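Short chain dehydrogenase/reductase (Acinetobacter baumannii, PDB 4IUY) is a short-chain dehydrogenase/reductase with a Rossmann fold that probably catalyses NAD(P)-dependent oxidation or reduction. Local coordinates at residues Glu45-Arg59 with Ile71-Asp85. Residues are numbered along the deposited sequence; the frame is centred on the assembly and turned at random.
Sequences ELFAKEGANIVICAR and IKNEYGVQVYTFALD
Strand 53-58 pairs with strand 79-83 at one border of the parallel Rossmann sheet, within the beta-alpha-beta unit whose linking helix is 65-75. The ends of helices 38-49 and 65-75 pack beside the start of the pair. The ladder alternates between the two strands: I54 N donates to Q78 O (2.8 Å), Y80 N to I54 O, I56 N to Y80 O and F82 N to I56 O. It slackens at A58 N to F82 O, a weak bond, and closes with L84 N to A58 O. Ahead of it, the N53 side chain stands in for a backbone acceptor. OD1 of N53 takes Q78 N at 2.9 Å, and the two side chains lie side by side.

Between the helices, Y75 lies along K49 and crosses E45. K49 CB sits over one ring face, 4.2 Å from the Y75 ring centroid. E74 CB covers the opposite face. Y75 OH donates to the anti lone pair of E45 OE2 at 3.2 Å. E45 reaches it with CG anti to the backbone N (chi1 -165°). E45 OE2 also lies 4.3 Å from E74 OE1, so the two carboxylates probably repel. A48 CB fills the middle, touching I71 CG2 at 3.7 Å, Y75 CD2 and V77 CG2. G51, with positive phi, ends helix 38-49 in a Schellman motif.

On one sheet face, V55 CG1 meets the F82 ring at its edge, in plane, 3.9 Å from CD2. On the other, I56 CG1 packs on T81 CG2 at 3.7 Å.

Helix 89-101 covers the face bearing C57, Y80 and F82, with M95 against C57 and F82. Strand 29-32 flanks strand 53-58 on the side away from 79-83, which is the outermost strand within the chain. Helix 244-251 packs on L46 and F47.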
ATOM      1  N   GLU D  45      28.795  15.592  -2.529  1.00 40.81           N
ATOM      2  CA  GLU D  45      29.088  16.970  -2.207  1.00 41.86           C
ATOM      3  C   GLU D  45      28.259  17.448  -1.027  1.00 41.18           C
ATOM      4  O   GLU D  45      28.750  18.198  -0.187  1.00 46.98           O
ATOM      5  CB  GLU D  45      28.876  17.825  -3.436  1.00 42.07           C
ATOM      6  CG  GLU D  45      29.461  19.178  -3.333  1.00 71.75           C
ATOM      7  CD  GLU D  45      29.990  19.653  -4.644  1.00 71.68           C
ATOM      8  OE1 GLU D  45      30.006  18.860  -5.610  1.00 64.01           O
ATOM      9  OE2 GLU D  45      30.320  20.848  -4.724  1.00 85.00           O
ATOM     10  N   LEU D  46      27.015  16.987  -0.958  1.00 44.17           N
ATOM     11  CA  LEU D  46      26.134  17.302   0.157  1.00 42.27           C
ATOM     12  C   LEU D  46      26.729  16.850   1.507  1.00 50.45           C
ATOM     13  O   LEU D  46      26.814  17.644   2.442  1.00 40.68           O
ATOM     14  CB  LEU D  46      24.752  16.661  -0.049  1.00 44.98           C
ATOM     15  CG  LEU D  46      23.864  16.692   1.205  1.00 50.15           C
ATOM     16  CD1 LEU D  46      23.484  18.127   1.537  1.00 46.02           C
ATOM     17  CD2 LEU D  46      22.627  15.843   1.049  1.00 52.20           C
ATOM     18  N   PHE D  47      27.134  15.585   1.624  1.00 44.68           N
ATOM     19  CA  PHE D  47      27.679  15.112   2.902  1.00 43.93           C
ATOM     20  C   PHE D  47      29.045  15.762   3.229  1.00 48.23           C
ATOM     21  O   PHE D  47      29.318  16.086   4.382  1.00 41.82           O
ATOM     22  CB  PHE D  47      27.718  13.573   2.963  1.00 47.02           C
ATOM     23  CG  PHE D  47      26.361  12.950   3.263  1.00 45.57           C
ATOM     24  CD1 PHE D  47      25.951  12.749   4.571  1.00 38.89           C
ATOM     25  CD2 PHE D  47      25.476  12.638   2.239  1.00 39.50           C
ATOM     26  CE1 PHE D  47      24.706  12.211   4.857  1.00 38.24           C
ATOM     27  CE2 PHE D  47      24.222  12.099   2.515  1.00 40.93           C
ATOM     28  CZ  PHE D  47      23.831  11.891   3.829  1.00 38.87           C
ATOM     29  N   ALA D  48      29.860  16.010   2.210  1.00 41.65           N
ATOM     30  CA  ALA D  48      31.143  16.696   2.411  1.00 46.19           C
ATOM     31  C   ALA D  48      30.920  18.119   2.926  1.00 54.65           C
ATOM     32  O   ALA D  48      31.574  18.554   3.860  1.00 44.23           O
ATOM     33  CB  ALA D  48      31.951  16.726   1.110  1.00 43.25           C
ATOM     34  N   LYS D  49      29.956  18.819   2.335  1.00 43.03           N
ATOM     35  CA  LYS D  49      29.611  20.161   2.779  1.00 45.69           C
ATOM     36  C   LYS D  49      29.159  20.142   4.240  1.00 47.42           C
ATOM     37  O   LYS D  49      29.435  21.073   4.988  1.00 44.64           O
ATOM     38  CB  LYS D  49      28.524  20.716   1.870  1.00 55.90           C
ATOM     39  CG  LYS D  49      28.399  22.219   1.776  1.00 60.80           C
ATOM     40  CD  LYS D  49      27.043  22.528   1.184  1.00 73.25           C
ATOM     41  CE  LYS D  49      26.766  21.593  -0.018  1.00 78.68           C
ATOM     42  NZ  LYS D  49      25.332  21.561  -0.435  1.00 82.49           N
ATOM     43  N   GLU D  50      28.508  19.059   4.653  1.00 44.74           N
ATOM     44  CA  GLU D  50      28.071  18.917   6.041  1.00 49.35           C
ATOM     45  C   GLU D  50      29.185  18.358   6.958  1.00 56.83           C
ATOM     46  O   GLU D  50      28.913  17.929   8.081  1.00 43.86           O
ATOM     47  CB  GLU D  50      26.801  18.051   6.138  1.00 41.91           C
ATOM     48  CG  GLU D  50      25.583  18.700   5.489  1.00 46.72           C
ATOM     49  CD  GLU D  50      25.291  20.054   6.104  1.00 61.13           C
ATOM     50  OE1 GLU D  50      25.274  20.135   7.350  1.00 65.95           O
ATOM     51  OE2 GLU D  50      25.145  21.046   5.350  1.00 66.98           O
ATOM     52  N   GLY D  51      30.425  18.335   6.455  1.00 46.97           N
ATOM     53  CA  GLY D  51      31.584  17.956   7.258  1.00 46.64           C
ATOM     54  C   GLY D  51      31.818  16.460   7.402  1.00 47.99           C
ATOM     55  O   GLY D  51      32.578  16.035   8.251  1.00 51.84           O
ATOM     56  N   ALA D  52      31.163  15.656   6.574  1.00 49.60           N
ATOM     57  CA  ALA D  52      31.324  14.202   6.621  1.00 47.81           C
ATOM     58  C   ALA D  52      32.408  13.741   5.647  1.00 51.74           C
ATOM     59  O   ALA D  52      32.605  14.342   4.582  1.00 43.62           O
ATOM     60  CB  ALA D  52      29.985  13.494   6.300  1.00 42.14           C
ATOM     61  N   ASN D  53      33.083  12.657   6.009  1.00 48.03           N
ATOM     62  CA  ASN D  53      34.060  12.040   5.129  1.00 44.58           C
ATOM     63  C   ASN D  53      33.406  11.165   4.056  1.00 47.97           C
ATOM     64  O   ASN D  53      32.369  10.571   4.277  1.00 42.76           O
ATOM     65  CB  ASN D  53      35.076  11.236   5.950  1.00 45.74           C
ATOM     66  CG  ASN D  53      35.775  12.091   6.987  1.00 46.89           C
ATOM     67  OD1 ASN D  53      36.492  13.036   6.649  1.00 51.09           O
ATOM     68  ND2 ASN D  53      35.563  11.774   8.255  1.00 48.67           N
ATOM     69  N   ILE D  54      34.049  11.056   2.904  1.00 45.01           N
ATOM     70  CA  ILE D  54      33.401  10.519   1.716  1.00 50.61           C
ATOM     71  C   ILE D  54      34.115   9.286   1.156  1.00 53.80           C
ATOM     72  O   ILE D  54      35.317   9.314   0.917  1.00 51.37           O
ATOM     73  CB  ILE D  54      33.352  11.623   0.605  1.00 46.74           C
ATOM     74  CG1 ILE D  54      32.532  12.814   1.086  1.00 46.89           C
ATOM     75  CG2 ILE D  54      32.759  11.093  -0.670  1.00 43.13           C
ATOM     76  CD1 ILE D  54      31.115  12.417   1.485  1.00 41.40           C
ATOM     77  N   VAL D  55      33.377   8.196   0.978  1.00 42.95           N
ATOM     78  CA  VAL D  55      33.878   7.060   0.197  1.00 45.74           C
ATOM     79  C   VAL D  55      33.017   6.872  -1.054  1.00 50.96           C
ATOM     80  O   VAL D  55      31.821   6.568  -0.973  1.00 46.41           O
ATOM     81  CB  VAL D  55      33.891   5.745   0.992  1.00 43.75           C
ATOM     82  CG1 VAL D  55      34.497   4.629   0.117  1.00 46.91           C
ATOM     83  CG2 VAL D  55      34.687   5.906   2.273  1.00 44.68           C
ATOM     84  N   ILE D  56      33.601   7.086  -2.218  1.00 55.04           N
ATOM     85  CA  ILE D  56      32.818   7.009  -3.441  1.00 47.64           C
ATOM     86  C   ILE D  56      33.321   5.903  -4.340  1.00 51.67           C
ATOM     87  O   ILE D  56      34.536   5.661  -4.447  1.00 53.74           O
ATOM     88  CB  ILE D  56      32.834   8.337  -4.202  1.00 48.88           C
ATOM     89  CG1 ILE D  56      34.232   8.945  -4.209  1.00 44.02           C
ATOM     90  CG2 ILE D  56      31.864   9.324  -3.556  1.00 45.42           C
ATOM     91  CD1 ILE D  56      34.324  10.194  -5.018  1.00 44.35           C
ATOM     92  N   CYS D  57      32.393   5.177  -4.949  1.00 49.66           N
ATOM     93  CA  CYS D  57      32.818   4.232  -5.969  1.00 55.84           C
ATOM     94  C   CYS D  57      31.943   4.195  -7.203  1.00 52.47           C
ATOM     95  O   CYS D  57      30.792   4.633  -7.179  1.00 55.55           O
ATOM     96  CB  CYS D  57      33.079   2.836  -5.386  1.00 63.27           C
ATOM     97  SG  CYS D  57      31.995   2.248  -4.139  1.00 63.19           S
ATOM     98  N   ALA D  58      32.551   3.747  -8.301  1.00 54.49           N
ATOM     99  CA  ALA D  58      31.887   3.610  -9.594  1.00 60.11           C
ATOM    100  C   ALA D  58      32.732   2.646 -10.434  1.00 61.35           C
ATOM    101  O   ALA D  58      33.830   2.273 -10.016  1.00 62.69           O
ATOM    102  CB  ALA D  58      31.779   4.972 -10.273  1.00 53.85           C
ATOM    103  N   ARG D  59      32.238   2.246 -11.610  1.00 65.66           N
ATOM    104  CA  ARG D  59      32.984   1.301 -12.452  1.00 73.45           C
ATOM    105  C   ARG D  59      34.272   1.923 -12.960  1.00 73.67           C
ATOM    106  O   ARG D  59      35.337   1.298 -12.911  1.00 76.17           O
ATOM    107  CB  ARG D  59      32.148   0.826 -13.642  1.00 86.80           C
ATOM    108  CG  ARG D  59      32.649  -0.484 -14.269  1.00 97.50           C
ATOM    109  CD  ARG D  59      31.967  -0.805 -15.603  1.00108.03           C
ATOM    110  NE  ARG D  59      30.700  -0.095 -15.777  1.00118.08           N
ATOM    111  CZ  ARG D  59      29.530  -0.497 -15.286  1.00121.40           C
ATOM    112  NH1 ARG D  59      29.452  -1.616 -14.572  1.00121.61           N
ATOM    113  NH2 ARG D  59      28.437   0.228 -15.500  1.00119.10           N
ATOM    114  N   ILE D  71      36.155  18.312  -3.743  1.00 47.79           N
ATOM    115  CA  ILE D  71      35.754  18.022  -2.369  1.00 47.01           C
ATOM    116  C   ILE D  71      36.906  18.171  -1.364  1.00 48.28           C
ATOM    117  O   ILE D  71      36.724  18.775  -0.302  1.00 48.00           O
ATOM    118  CB  ILE D  71      35.128  16.614  -2.265  1.00 47.93           C
ATOM    119  CG1 ILE D  71      33.778  16.599  -2.984  1.00 44.86           C
ATOM    120  CG2 ILE D  71      35.022  16.176  -0.804  1.00 45.47           C
ATOM    121  CD1 ILE D  71      32.936  15.387  -2.701  1.00 43.68           C
ATOM    122  N   LYS D  72      38.072  17.633  -1.693  1.00 48.90           N
ATOM    123  CA  LYS D  72      39.212  17.819  -0.819  1.00 53.84           C
ATOM    124  C   LYS D  72      39.527  19.313  -0.676  1.00 52.86           C
ATOM    125  O   LYS D  72      39.654  19.816   0.431  1.00 57.27           O
ATOM    126  CB  LYS D  72      40.438  17.055  -1.358  1.00 51.08           C
ATOM    127  CG  LYS D  72      40.293  15.547  -1.234  1.00 50.48           C
ATOM    128  CD  LYS D  72      41.287  14.809  -2.082  1.00 61.79           C
ATOM    129  CE  LYS D  72      42.646  14.796  -1.425  1.00 73.38           C
ATOM    130  NZ  LYS D  72      42.526  14.093  -0.129  1.00 81.48           N
ATOM    131  N   ASN D  73      39.561  20.021  -1.799  1.00 51.45           N
ATOM    132  CA  ASN D  73      39.913  21.436  -1.832  1.00 52.56           C
ATOM    133  C   ASN D  73      38.915  22.353  -1.143  1.00 54.39           C
ATOM    134  O   ASN D  73      39.297  23.266  -0.421  1.00 52.92           O
ATOM    135  CB  ASN D  73      40.118  21.882  -3.282  1.00 53.33           C
ATOM    136  CG  ASN D  73      40.589  23.321  -3.398  1.00 54.74           C
ATOM    137  OD1 ASN D  73      39.772  24.246  -3.444  1.00 59.64           O
ATOM    138  ND2 ASN D  73      41.915  23.521  -3.433  1.00 56.26           N
ATOM    139  N   GLU D  74      37.632  22.125  -1.409  1.00 54.47           N
ATOM    140  CA  GLU D  74      36.570  23.001  -0.922  1.00 57.87           C
ATOM    141  C   GLU D  74      36.071  22.712   0.488  1.00 58.26           C
ATOM    142  O   GLU D  74      35.726  23.636   1.208  1.00 50.02           O
ATOM    143  CB  GLU D  74      35.414  23.003  -1.910  1.00 54.50           C
ATOM    144  CG  GLU D  74      35.728  23.872  -3.123  1.00 59.20           C
ATOM    145  CD  GLU D  74      34.535  24.040  -4.039  1.00 66.89           C
ATOM    146  OE1 GLU D  74      33.423  23.606  -3.652  1.00 69.94           O
ATOM    147  OE2 GLU D  74      34.726  24.556  -5.164  1.00 64.30           O
ATOM    148  N   TYR D  75      36.018  21.441   0.878  1.00 57.26           N
ATOM    149  CA  TYR D  75      35.424  21.069   2.163  1.00 48.17           C
ATOM    150  C   TYR D  75      36.407  20.502   3.165  1.00 48.82           C
ATOM    151  O   TYR D  75      36.094  20.424   4.344  1.00 62.96           O
ATOM    152  CB  TYR D  75      34.252  20.113   1.980  1.00 47.56           C
ATOM    153  CG  TYR D  75      33.268  20.634   0.988  1.00 49.81           C
ATOM    154  CD1 TYR D  75      32.554  21.795   1.247  1.00 46.39           C
ATOM    155  CD2 TYR D  75      33.034  19.961  -0.208  1.00 50.58           C
ATOM    156  CE1 TYR D  75      31.638  22.292   0.325  1.00 50.40           C
ATOM    157  CE2 TYR D  75      32.132  20.445  -1.136  1.00 45.29           C
ATOM    158  CZ  TYR D  75      31.431  21.614  -0.867  1.00 55.05           C
ATOM    159  OH  TYR D  75      30.517  22.090  -1.794  1.00 54.53           O
ATOM    160  N   GLY D  76      37.587  20.109   2.688  1.00 49.59           N
ATOM    161  CA  GLY D  76      38.650  19.598   3.533  1.00 50.49           C
ATOM    162  C   GLY D  76      38.352  18.300   4.271  1.00 60.19           C
ATOM    163  O   GLY D  76      38.946  18.035   5.310  1.00 57.90           O
ATOM    164  N   VAL D  77      37.439  17.488   3.742  1.00 50.55           N
ATOM    165  CA  VAL D  77      37.141  16.175   4.320  1.00 50.00           C
ATOM    166  C   VAL D  77      37.982  15.045   3.684  1.00 54.32           C
ATOM    167  O   VAL D  77      38.575  15.221   2.627  1.00 48.73           O
ATOM    168  CB  VAL D  77      35.630  15.853   4.169  1.00 47.44           C
ATOM    169  CG1 VAL D  77      34.812  16.957   4.795  1.00 46.26           C
ATOM    170  CG2 VAL D  77      35.259  15.698   2.707  1.00 45.73           C
ATOM    171  N   GLN D  78      38.020  13.883   4.327  1.00 55.68           N
ATOM    172  CA  GLN D  78      38.659  12.700   3.749  1.00 48.64           C
ATOM    173  C   GLN D  78      37.864  12.165   2.552  1.00 51.43           C
ATOM    174  O   GLN D  78      36.616  12.117   2.592  1.00 46.27           O
ATOM    175  CB  GLN D  78      38.785  11.602   4.808  1.00 52.34           C
ATOM    176  CG  GLN D  78      39.672  11.998   5.971  1.00 56.66           C
ATOM    177  CD  GLN D  78      41.039  12.413   5.474  1.00 75.65           C
ATOM    178  OE1 GLN D  78      41.397  13.602   5.523  1.00 71.24           O
ATOM    179  NE2 GLN D  78      41.811  11.440   4.969  1.00 84.44           N
ATOM    180  N   VAL D  79      38.563  11.807   1.473  1.00 49.14           N
ATOM    181  CA  VAL D  79      37.902  11.166   0.326  1.00 51.10           C
ATOM    182  C   VAL D  79      38.661   9.910  -0.106  1.00 49.41           C
ATOM    183  O   VAL D  79      39.847   9.953  -0.364  1.00 62.72           O
ATOM    184  CB  VAL D  79      37.796  12.094  -0.905  1.00 49.64           C
ATOM    185  CG1 VAL D  79      37.003  11.420  -1.993  1.00 46.42           C
ATOM    186  CG2 VAL D  79      37.137  13.387  -0.547  1.00 46.70           C
ATOM    187  N   TYR D  80      37.959   8.794  -0.194  1.00 51.44           N
ATOM    188  CA  TYR D  80      38.543   7.571  -0.713  1.00 52.98           C
ATOM    189  C   TYR D  80      37.769   7.210  -1.983  1.00 47.39           C
ATOM    190  O   TYR D  80      36.559   7.310  -2.014  1.00 46.09           O
ATOM    191  CB  TYR D  80      38.437   6.452   0.310  1.00 48.25           C
ATOM    192  CG  TYR D  80      39.230   6.693   1.574  1.00 57.71           C
ATOM    193  CD1 TYR D  80      40.526   6.198   1.710  1.00 50.91           C
ATOM    194  CD2 TYR D  80      38.684   7.427   2.644  1.00 53.71           C
ATOM    195  CE1 TYR D  80      41.268   6.416   2.871  1.00 56.23           C
ATOM    196  CE2 TYR D  80      39.425   7.659   3.818  1.00 51.49           C
ATOM    197  CZ  TYR D  80      40.717   7.141   3.928  1.00 63.45           C
ATOM    198  OH  TYR D  80      41.469   7.350   5.085  1.00 65.23           O
ATOM    199  N   THR D  81      38.477   6.910  -3.063  1.00 51.93           N
ATOM    200  CA  THR D  81      37.817   6.466  -4.281  1.00 52.94           C
ATOM    201  C   THR D  81      38.148   4.995  -4.570  1.00 48.71           C
ATOM    202  O   THR D  81      39.216   4.517  -4.236  1.00 59.50           O
ATOM    203  CB  THR D  81      38.181   7.350  -5.471  1.00 51.22           C
ATOM    204  OG1 THR D  81      39.581   7.236  -5.745  1.00 59.72           O
ATOM    205  CG2 THR D  81      37.824   8.790  -5.170  1.00 50.19           C
ATOM    206  N   PHE D  82      37.191   4.275  -5.135  1.00 67.41           N
ATOM    207  CA  PHE D  82      37.375   2.884  -5.519  1.00 58.79           C
ATOM    208  C   PHE D  82      36.702   2.577  -6.851  1.00 62.10           C
ATOM    209  O   PHE D  82      35.509   2.828  -7.041  1.00 62.31           O
ATOM    210  CB  PHE D  82      36.800   1.951  -4.458  1.00 52.36           C
ATOM    211  CG  PHE D  82      37.537   1.979  -3.154  1.00 55.90           C
ATOM    212  CD1 PHE D  82      38.746   1.290  -3.012  1.00 52.51           C
ATOM    213  CD2 PHE D  82      37.028   2.678  -2.064  1.00 47.81           C
ATOM    214  CE1 PHE D  82      39.440   1.296  -1.795  1.00 51.25           C
ATOM    215  CE2 PHE D  82      37.711   2.686  -0.841  1.00 57.40           C
ATOM    216  CZ  PHE D  82      38.926   1.995  -0.711  1.00 50.27           C
ATOM    217  N   ALA D  83      37.466   2.000  -7.763  1.00 64.90           N
ATOM    218  CA  ALA D  83      36.915   1.489  -9.004  1.00 73.50           C
ATOM    219  C   ALA D  83      36.472   0.049  -8.783  1.00 75.48           C
ATOM    220  O   ALA D  83      37.248  -0.764  -8.278  1.00 80.67           O
ATOM    221  CB  ALA D  83      37.964   1.544 -10.099  1.00 72.08           C
ATOM    222  N   LEU D  84      35.216  -0.247  -9.116  1.00 63.42           N
ATOM    223  CA  LEU D  84      34.699  -1.613  -9.032  1.00 67.90           C
ATOM    224  C   LEU D  84      33.362  -1.777  -9.759  1.00 62.18           C
ATOM    225  O   LEU D  84      32.694  -0.798 -10.055  1.00 63.65           O
ATOM    226  CB  LEU D  84      34.570  -2.038  -7.558  1.00 74.55           C
ATOM    227  CG  LEU D  84      33.822  -1.144  -6.551  1.00 70.22           C
ATOM    228  CD1 LEU D  84      32.314  -1.263  -6.642  1.00 66.62           C
ATOM    229  CD2 LEU D  84      34.302  -1.443  -5.140  1.00 75.92           C
ATOM    230  N   ASP D  85      32.969  -3.019 -10.031  1.00 61.32           N
ATOM    231  CA  ASP D  85      31.614  -3.300 -10.483  1.00 67.14           C
ATOM    232  C   ASP D  85      30.757  -3.571  -9.248  1.00 66.42           C
ATOM    233  O   ASP D  85      31.126  -4.395  -8.412  1.00 63.36           O
ATOM    234  CB  ASP D  85      31.570  -4.501 -11.418  1.00 69.47           C
ATOM    235  CG  ASP D  85      30.142  -4.854 -11.835  1.00 82.18           C
ATOM    236  OD1 ASP D  85      29.226  -4.044 -11.578  1.00 89.07           O
ATOM    237  OD2 ASP D  85      29.922  -5.948 -12.398  1.00 90.27           O
TER
HETATM  238  O   HOH W   1      33.000  20.623   5.527  1.00 65.31           O